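PDB 2CXK: calmodulin-binding transcription activator 1, which activates transcription in the cell nucleus and may interact with calmodulin, this chain being its IPT/TIG domain. Local coordinates for residues 25-28 with 29-33. Numbering follows the deposited sequence.
Sequences VLIT and GPWQE
Trp31 turns its indole back along the chain to the end of strand 24-28. Its NE1 donates a hydrogen bond to the carbonyl of Ile27, 3.1 Å from NE1 to O, with an N-H...O angle of 156°. The oxygen lies close to the indole plane, but NE1 sits well above the plane of the carbonyl group. The chi1 of Trp31, -15°, is nearly eclipsed, an unusual value that accompanies this folding back. Ile27 adds an apolar touch beside the bond. Its CG2, placed anti to the backbone N (CG1 at chi1 -58°), comes within 3.9 Å of Trp31 CZ2. The same ring lies over the backbone that links the two residues. One face carries Gly29 CA, 3.5 Å above the plane, and Pro30 CD, both toward the rim. A CB on Gly29 would run into CZ2 of the indole. In this immunoglobulin-like beta-sandwich of the IPT/TIG domain, residues 29-33 open the loop that joins strand 24-28 to strand 38-42. Ile27 and Trp31 both reach Val73 of strand 67-75. The CB of Thr28 points away from the loop overall, and its OG1 is hydrogen-bonded to Thr10 OG1 and Asp11 O. A leucine in place of Trp31 would probably leave the Ile27 carbonyl without its indole donor and uncover Gly29 CA. Gly29 O accepts a hydrogen bond from Gln53 NE2 of the second subunit.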
loop_
_atom_site.group_PDB
_atom_site.type_symbol
_atom_site.label_atom_id
_atom_site.label_comp_id
_atom_site.label_asym_id
_atom_site.label_seq_id
_atom_site.Cartn_x
_atom_site.Cartn_y
_atom_site.Cartn_z
ATOM N N VAL A 25 2.279 -6.380 0.293
ATOM C CA VAL A 25 1.921 -5.401 1.305
ATOM C C VAL A 25 2.897 -4.235 1.180
ATOM O O VAL A 25 4.110 -4.442 1.066
ATOM C CB VAL A 25 2.023 -5.990 2.738
ATOM C CG1 VAL A 25 1.633 -4.931 3.767
ATOM C CG2 VAL A 25 1.103 -7.204 2.876
ATOM N N LEU A 26 2.369 -3.016 1.138
ATOM C CA LEU A 26 3.224 -1.834 1.081
ATOM C C LEU A 26 3.198 -1.274 2.494
ATOM O O LEU A 26 2.147 -1.246 3.130
ATOM C CB LEU A 26 2.674 -0.798 0.090
ATOM C CG LEU A 26 2.730 -1.213 -1.380
ATOM C CD1 LEU A 26 2.275 -0.064 -2.265
ATOM C CD2 LEU A 26 4.165 -1.617 -1.742
ATOM N N ILE A 27 4.361 -0.867 2.999
ATOM C CA ILE A 27 4.461 -0.307 4.343
ATOM C C ILE A 27 5.265 0.980 4.245
ATOM O O ILE A 27 6.393 0.983 3.756
ATOM C CB ILE A 27 5.174 -1.276 5.306
ATOM C CG1 ILE A 27 4.408 -2.597 5.345
ATOM C CG2 ILE A 27 5.283 -0.650 6.694
ATOM C CD1 ILE A 27 5.025 -3.655 6.238
ATOM N N THR A 28 4.677 2.070 4.711
ATOM C CA THR A 28 5.336 3.352 4.625
ATOM C C THR A 28 5.828 3.837 5.976
ATOM O O THR A 28 5.289 3.483 7.028
ATOM C CB THR A 28 4.400 4.401 3.987
ATOM O OG1 THR A 28 3.258 4.603 4.825
ATOM C CG2 THR A 28 3.945 3.925 2.620
ATOM N N GLY A 29 6.874 4.645 5.929
ATOM C CA GLY A 29 7.465 5.167 7.137
ATOM C C GLY A 29 8.727 5.919 6.789
ATOM O O GLY A 29 8.921 6.301 5.637
ATOM N N PRO A 30 9.629 6.121 7.757
ATOM C CA PRO A 30 10.877 6.852 7.515
ATOM C C PRO A 30 12.048 6.040 6.961
ATOM O O PRO A 30 13.200 6.409 7.175
ATOM C CB PRO A 30 11.186 7.420 8.889
ATOM C CG PRO A 30 10.812 6.264 9.777
ATOM C CD PRO A 30 9.504 5.748 9.178
ATOM N N TRP A 31 11.775 4.950 6.250
ATOM C CA TRP A 31 12.864 4.130 5.714
ATOM C C TRP A 31 13.618 4.877 4.618
ATOM O O TRP A 31 13.022 5.326 3.645
ATOM C CB TRP A 31 12.333 2.806 5.148
ATOM C CG TRP A 31 10.927 2.458 5.561
ATOM C CD1 TRP A 31 9.849 2.305 4.731
ATOM C CD2 TRP A 31 10.445 2.216 6.890
ATOM N NE1 TRP A 31 8.732 1.985 5.457
ATOM C CE2 TRP A 31 9.064 1.923 6.783
ATOM C CE3 TRP A 31 11.040 2.219 8.159
ATOM C CZ2 TRP A 31 8.271 1.635 7.898
ATOM C CZ3 TRP A 31 10.247 1.933 9.270
ATOM C CH2 TRP A 31 8.878 1.645 9.130
ATOM N N GLN A 32 14.937 4.983 4.767
ATOM C CA GLN A 32 15.756 5.696 3.790
ATOM C C GLN A 32 16.977 4.911 3.314
ATOM O O GLN A 32 17.428 5.091 2.180
ATOM C CB GLN A 32 16.223 7.029 4.383
ATOM C CG GLN A 32 15.103 7.986 4.771
ATOM C CD GLN A 32 14.325 8.501 3.569
ATOM O OE1 GLN A 32 14.911 8.984 2.596
ATOM N NE2 GLN A 32 12.997 8.409 3.635
ATOM N N GLU A 33 17.506 4.051 4.181
ATOM C CA GLU A 33 18.693 3.249 3.866
ATOM C C GLU A 33 18.721 2.764 2.421
ATOM O O GLU A 33 17.685 2.473 1.827
ATOM C CB GLU A 33 18.796 2.043 4.811
ATOM C CG GLU A 33 18.955 2.403 6.291
ATOM C CD GLU A 33 20.176 3.270 6.567
ATOM O OE1 GLU A 33 21.305 2.821 6.269
ATOM O OE2 GLU A 33 20.004 4.400 7.081
#